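Local coordinates for protein Two-component response regulator (Geobacillus stearothermophilus, PDB 6SWI) that probably binds DNA through its C-terminal AraC-type helix-turn-helix domain and so regulates transcription of genes of the arabinan utilization system, at residues K16-S21 and K57-K62; L68-P73 and Q103-R108. All coordinates share one frame; numbering follows the deposited sequence. Where two conformers were deposited one is given.

Contact 1: residues K16-S21 and K57-K62; sequences KHFSQS and KIRMEK
Phe18 and Arg59 join the turn from His17 to Gln20, at the C-terminal side of helix 5-17, to helix 51-69, the long helix that, in the AraC-type fold, links the two helix-turn-helix units. Two nitrogens of Arg59 grip one backbone oxygen, side-on: NE meets Phe18 O at 2.9 Å, in the carbonyl plane and on a lone pair, with an N-H...O angle of 159°, while NH2 reaches the same oxygen at 3.2 Å along a more bent path. Arginine suits the place because its extended chain carries a flat set of donors to a carbonyl within that type I turn. NH2 also gives a bond of 2.8 Å to a water, whose own bond to Ser21 O is weak; Ser21 OG is satisfied by Asp84. A methionine in place of Arg59 would probably leave Phe18 O with neither of the N-H groups that grip it here, and the turn less firmly fixed to the helix. Phe18 CG sits between its backbone N and carbonyl carbon (chi1 66°), which swings the ring toward the helix. Lys62 crosses the Phe18 side chain at about a right angle, its CG 3.6 Å from Phe18 CE1, and its NZ leads away to a salt bridge with Glu65. Ile58 CG2 packs on ring atom CD2 of Phe18 at 3.7 Å.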
loop_
_atom_site.group_PDB
_atom_site.type_symbol
_atom_site.label_atom_id
_atom_site.label_comp_id
_atom_site.label_asym_id
_atom_site.label_seq_id
_atom_site.Cartn_x
_atom_site.Cartn_y
_atom_site.Cartn_z
ATOM N N LYS A 16 0.465 0.806 10.146
ATOM C CA LYS A 16 1.196 1.989 10.578
ATOM C C LYS A 16 2.527 2.166 9.863
ATOM O O LYS A 16 2.974 3.308 9.695
ATOM C CB LYS A 16 1.451 1.940 12.088
ATOM C CG LYS A 16 0.340 2.538 12.939
ATOM C CD LYS A 16 0.807 2.826 14.359
ATOM C CE LYS A 16 1.106 1.550 15.114
ATOM N NZ LYS A 16 1.410 1.799 16.552
ATOM N N HIS A 17 3.173 1.077 9.436
ATOM C CA HIS A 17 4.572 1.127 9.027
ATOM C C HIS A 17 4.819 0.709 7.589
ATOM O O HIS A 17 5.976 0.510 7.207
ATOM C CB HIS A 17 5.445 0.335 10.000
ATOM C CG HIS A 17 5.543 0.987 11.332
ATOM N ND1 HIS A 17 4.991 0.461 12.479
ATOM C CD2 HIS A 17 6.081 2.178 11.680
ATOM C CE1 HIS A 17 5.215 1.288 13.483
ATOM N NE2 HIS A 17 5.876 2.336 13.025
ATOM N N PHE A 18 3.779 0.609 6.767
ATOM C CA PHE A 18 3.980 0.188 5.386
ATOM C C PHE A 18 4.906 1.127 4.620
ATOM O O PHE A 18 5.471 0.717 3.603
ATOM C CB PHE A 18 2.629 0.101 4.685
ATOM C CG PHE A 18 1.959 1.426 4.546
ATOM C CD1 PHE A 18 2.244 2.258 3.470
ATOM C CD2 PHE A 18 1.073 1.864 5.503
ATOM C CE1 PHE A 18 1.652 3.487 3.357
ATOM C CE2 PHE A 18 0.475 3.089 5.387
ATOM C CZ PHE A 18 0.755 3.901 4.318
ATOM N N SER A 19 5.060 2.379 5.069
ATOM C CA SER A 19 5.947 3.314 4.383
ATOM C C SER A 19 7.415 2.936 4.520
ATOM O O SER A 19 8.253 3.521 3.825
ATOM C CB SER A 19 5.746 4.740 4.905
ATOM O OG SER A 19 6.136 4.834 6.262
ATOM N N GLN A 20 7.741 1.975 5.382
ATOM C CA GLN A 20 9.122 1.619 5.683
ATOM C C GLN A 20 9.597 0.527 4.731
ATOM O O GLN A 20 9.049 -0.581 4.717
ATOM C CB GLN A 20 9.245 1.155 7.132
ATOM C CG GLN A 20 8.829 2.210 8.123
ATOM C CD GLN A 20 9.587 3.503 7.909
ATOM O OE1 GLN A 20 10.815 3.534 7.994
ATOM N NE2 GLN A 20 8.863 4.576 7.601
ATOM N N SER A 21 10.615 0.848 3.930
ATOM C CA SER A 21 11.030 -0.090 2.901
ATOM C C SER A 21 11.741 -1.308 3.470
ATOM O O SER A 21 11.965 -2.264 2.725
ATOM C CB SER A 21 11.915 0.582 1.854
ATOM O OG SER A 21 13.035 1.180 2.473
ATOM N N LYS A 57 -0.780 -4.739 -0.943
ATOM C CA LYS A 57 -2.103 -4.168 -1.150
ATOM C C LYS A 57 -2.262 -2.858 -0.391
ATOM O O LYS A 57 -2.761 -1.872 -0.947
ATOM C CB LYS A 57 -3.184 -5.162 -0.741
ATOM C CG LYS A 57 -4.580 -4.625 -0.983
ATOM C CD LYS A 57 -5.607 -5.728 -0.905
ATOM C CE LYS A 57 -5.558 -6.408 0.446
ATOM N NZ LYS A 57 -6.550 -7.505 0.523
ATOM N N ILE A 58 -1.829 -2.819 0.871
ATOM C CA ILE A 58 -1.923 -1.590 1.655
ATOM C C ILE A 58 -1.107 -0.484 1.005
ATOM O O ILE A 58 -1.557 0.666 0.895
ATOM C CB ILE A 58 -1.472 -1.851 3.103
ATOM C CG1 ILE A 58 -2.493 -2.720 3.826
ATOM C CG2 ILE A 58 -1.245 -0.540 3.830
ATOM C CD1 ILE A 58 -1.972 -3.322 5.120
ATOM N N ARG A 59 0.103 -0.820 0.555
ATOM C CA ARG A 59 0.956 0.169 -0.093
ATOM C C ARG A 59 0.332 0.712 -1.369
ATOM O O ARG A 59 0.371 1.923 -1.614
ATOM C CB ARG A 59 2.312 -0.451 -0.397
ATOM C CG ARG A 59 3.126 -0.692 0.839
ATOM C CD ARG A 59 4.368 -1.491 0.542
ATOM N NE ARG A 59 5.330 -1.335 1.618
ATOM C CZ ARG A 59 6.442 -2.042 1.757
ATOM N NH1 ARG A 59 6.737 -3.006 0.899
ATOM N NH2 ARG A 59 7.253 -1.775 2.769
ATOM N N MET A 60 -0.217 -0.165 -2.209
ATOM C CA MET A 60 -0.739 0.296 -3.491
ATOM C C MET A 60 -2.014 1.104 -3.307
ATOM O O MET A 60 -2.256 2.067 -4.047
ATOM C CB MET A 60 -0.943 -0.896 -4.430
ATOM C CG MET A 60 0.359 -1.629 -4.797
ATOM S SD MET A 60 1.606 -0.566 -5.582
ATOM C CE MET A 60 2.790 -0.355 -4.269
ATOM N N GLU A 61 -2.829 0.753 -2.313
ATOM C CA GLU A 61 -4.009 1.565 -2.053
ATOM C C GLU A 61 -3.639 2.946 -1.509
ATOM O O GLU A 61 -4.268 3.945 -1.874
ATOM C CB GLU A 61 -5.005 0.813 -1.179
ATOM C CG GLU A 61 -5.467 -0.492 -1.841
ATOM C CD GLU A 61 -6.685 -0.322 -2.743
ATOM O OE1 GLU A 61 -6.691 0.613 -3.576
ATOM O OE2 GLU A 61 -7.623 -1.143 -2.640
ATOM N N LYS A 62 -2.604 3.035 -0.666
ATOM C CA LYS A 62 -2.130 4.353 -0.241
ATOM C C LYS A 62 -1.571 5.135 -1.421
ATOM O O LYS A 62 -1.798 6.345 -1.544
ATOM C CB LYS A 62 -1.065 4.227 0.846
ATOM C CG LYS A 62 -0.536 5.566 1.325
ATOM C CD LYS A 62 -1.643 6.355 2.002
ATOM C CE LYS A 62 -1.112 7.617 2.611
ATOM N NZ LYS A 62 -2.154 8.305 3.428
HETATM O O HOH W 1 9.239 -3.729 2.625
#

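Contact 2: residues L68-P73 and Q103-R108; sequences LSTELP and QYRRTR
Leu68 and Arg105 bring their CA atoms to 6.3 Å where the last turn of helix 51-69 meets helix 101-108, and from Thr70 onward the chain leaves helical geometry to reach Pro73, the N-cap of helix 74-80. The branched end of Leu68 lies against two side chains that also touch each other: CG lies 3.8 Å from Tyr104 CE2, and CD2 is 3.7 Å from Arg108 CB. A leucine fits because its two methyls can serve both neighbours. On Tyr104 itself, Arg108 CD stands over the centre of one ring face, and Phe93 meets the ring edge-to-face. In this AraC-type helix-turn-helix fold, helix 101-108 packs against the end of helix 51-69 and holds the loop 70-73 that leads into helix 74-80. Arg105 does this with an extended chain. Its guanidinium grips Leu72 O end-on, NH2 at 2.8 Å on a lone pair in the carbonyl plane and NH1 at 2.9 Å, tilted 24° from that plane. NH2 adds a weak bond to Thr70 O, and NE is taken by Leu67 O, so one arginine serves three carbonyls around the helix end. Thr70 forms an ST turn, its OG1 accepting from Leu72 N at 3.1 Å while also bonding to Leu66 O.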
loop_
_atom_site.group_PDB
_atom_site.type_symbol
_atom_site.label_atom_id
_atom_site.label_comp_id
_atom_site.label_asym_id
_atom_site.label_seq_id
_atom_site.Cartn_x
_atom_site.Cartn_y
_atom_site.Cartn_z
ATOM N N LEU A 68 -4.318 10.561 -6.450
ATOM C CA LEU A 68 -5.526 11.318 -6.734
ATOM C C LEU A 68 -5.671 12.559 -5.873
ATOM O O LEU A 68 -6.307 13.528 -6.304
ATOM C CB LEU A 68 -6.755 10.433 -6.546
ATOM C CG LEU A 68 -6.739 9.203 -7.450
ATOM C CD1 LEU A 68 -8.066 8.462 -7.380
ATOM C CD2 LEU A 68 -6.375 9.550 -8.899
ATOM N N SER A 69 -5.105 12.566 -4.671
ATOM C CA SER A 69 -5.334 13.645 -3.721
ATOM C C SER A 69 -4.139 14.562 -3.555
ATOM O O SER A 69 -4.190 15.473 -2.731
ATOM C CB SER A 69 -5.730 13.075 -2.362
ATOM O OG SER A 69 -4.625 12.405 -1.798
ATOM N N THR A 70 -3.070 14.340 -4.306
ATOM C CA THR A 70 -1.918 15.224 -4.304
ATOM C C THR A 70 -1.393 15.303 -5.723
ATOM O O THR A 70 -1.742 14.495 -6.590
ATOM C CB THR A 70 -0.750 14.722 -3.434
ATOM O OG1 THR A 70 -0.021 13.706 -4.141
ATOM C CG2 THR A 70 -1.210 14.200 -2.082
ATOM N N GLU A 71 -0.510 16.273 -5.944
ATOM C CA GLU A 71 0.224 16.390 -7.192
ATOM C C GLU A 71 1.674 15.951 -7.028
ATOM O O GLU A 71 2.539 16.362 -7.804
ATOM C CB GLU A 71 0.092 17.803 -7.770
ATOM C CG GLU A 71 -1.359 18.129 -8.129
ATOM C CD GLU A 71 -1.587 19.562 -8.560
ATOM O OE1 GLU A 71 -0.735 20.427 -8.273
ATOM O OE2 GLU A 71 -2.640 19.822 -9.188
ATOM N N LEU A 72 1.944 15.102 -6.040
ATOM C CA LEU A 72 3.301 14.637 -5.809
ATOM C C LEU A 72 3.817 13.884 -7.029
ATOM O O LEU A 72 3.068 13.118 -7.650
ATOM C CB LEU A 72 3.326 13.649 -4.647
ATOM C CG LEU A 72 3.148 14.214 -3.243
ATOM C CD1 LEU A 72 2.860 13.086 -2.278
ATOM C CD2 LEU A 72 4.376 14.988 -2.814
ATOM N N PRO A 73 5.093 14.036 -7.368
ATOM C CA PRO A 73 5.675 13.199 -8.420
ATOM C C PRO A 73 5.688 11.740 -7.995
ATOM O O PRO A 73 5.724 11.414 -6.802
ATOM C CB PRO A 73 7.099 13.747 -8.553
ATOM C CG PRO A 73 6.974 15.172 -8.118
ATOM C CD PRO A 73 5.980 15.155 -7.001
ATOM N N GLN A 103 -1.240 6.604 -15.882
ATOM C CA GLN A 103 -2.563 6.407 -16.455
ATOM C C GLN A 103 -3.639 6.337 -15.380
ATOM O O GLN A 103 -4.781 6.742 -15.630
ATOM C CB GLN A 103 -2.576 5.183 -17.363
ATOM C CG GLN A 103 -1.984 5.445 -18.748
ATOM C CD GLN A 103 -2.767 6.486 -19.525
ATOM O OE1 GLN A 103 -2.203 7.238 -20.320
ATOM N NE2 GLN A 103 -4.074 6.534 -19.295
ATOM N N TYR A 104 -3.303 5.840 -14.188
ATOM C CA TYR A 104 -4.239 5.898 -13.068
ATOM C C TYR A 104 -4.672 7.340 -12.815
ATOM O O TYR A 104 -5.867 7.640 -12.693
ATOM C CB TYR A 104 -3.582 5.275 -11.825
ATOM C CG TYR A 104 -4.549 5.052 -10.685
ATOM C CD1 TYR A 104 -5.297 3.883 -10.603
ATOM C CD2 TYR A 104 -4.703 5.998 -9.686
ATOM C CE1 TYR A 104 -6.183 3.671 -9.563
ATOM C CE2 TYR A 104 -5.600 5.797 -8.640
ATOM C CZ TYR A 104 -6.336 4.632 -8.592
ATOM O OH TYR A 104 -7.240 4.420 -7.573
ATOM N N ARG A 105 -3.707 8.259 -12.787
ATOM C CA ARG A 105 -4.021 9.675 -12.633
ATOM C C ARG A 105 -4.830 10.212 -13.803
ATOM O O ARG A 105 -5.840 10.893 -13.606
ATOM C CB ARG A 105 -2.729 10.466 -12.538
ATOM C CG ARG A 105 -2.316 10.732 -11.152
ATOM C CD ARG A 105 -1.102 11.608 -11.095
ATOM N NE ARG A 105 -0.923 12.029 -9.721
ATOM C CZ ARG A 105 0.233 12.366 -9.180
ATOM N NH1 ARG A 105 1.357 12.310 -9.891
ATOM N NH2 ARG A 105 0.257 12.733 -7.913
ATOM N N ARG A 106 -4.374 9.966 -15.032
ATOM C CA ARG A 106 -5.055 10.551 -16.181
ATOM C C ARG A 106 -6.522 10.144 -16.224
ATOM O O ARG A 106 -7.387 10.950 -16.588
ATOM C CB ARG A 106 -4.335 10.179 -17.474
ATOM C CG ARG A 106 -2.986 10.862 -17.619
ATOM C CD ARG A 106 -2.372 10.625 -18.988
ATOM N NE ARG A 106 -3.058 11.355 -20.045
ATOM C CZ ARG A 106 -2.768 12.603 -20.398
ATOM N NH1 ARG A 106 -1.805 13.261 -19.771
ATOM N NH2 ARG A 106 -3.444 13.193 -21.374
ATOM N N THR A 107 -6.828 8.909 -15.834
ATOM C CA THR A 107 -8.214 8.474 -15.905
ATOM C C THR A 107 -9.043 8.947 -14.719
ATOM O O THR A 107 -10.246 9.190 -14.883
ATOM C CB THR A 107 -8.298 6.957 -16.054
ATOM O OG1 THR A 107 -7.583 6.323 -14.985
ATOM C CG2 THR A 107 -7.710 6.543 -17.388
ATOM N N ARG A 108 -8.439 9.114 -13.543
ATOM C CA ARG A 108 -9.209 9.302 -12.321
ATOM C C ARG A 108 -9.081 10.662 -11.657
ATOM O O ARG A 108 -9.972 11.031 -10.885
ATOM C CB ARG A 108 -8.823 8.231 -11.296
ATOM C CG ARG A 108 -9.201 6.832 -11.741
ATOM C CD ARG A 108 -8.434 5.808 -10.953
ATOM N NE ARG A 108 -8.833 4.430 -11.235
ATOM C CZ ARG A 108 -8.487 3.761 -12.329
ATOM N NH1 ARG A 108 -7.753 4.342 -13.268
ATOM N NH2 ARG A 108 -8.878 2.505 -12.483
#

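From the N terminus, the chain runs through helix 5-17 into segment 16-21, which ends that helix and turns, passes through helices 25-32 and 36-47, and enters helix 51-69, where contact 1 closes a loop of 35 intervening residues. The same helix ends at the start of contact 2, whose loop holds helices 74-80 and 86-97 before helix 101-108 comes back to it. The two loops therefore follow in series, neither nesting nor crossing, with centres about 17 Å apart. Helix 51-69 is the shared element: contact 1 ties its middle to the exit of the first helix, and contact 2 ties its C-terminal end to the last one.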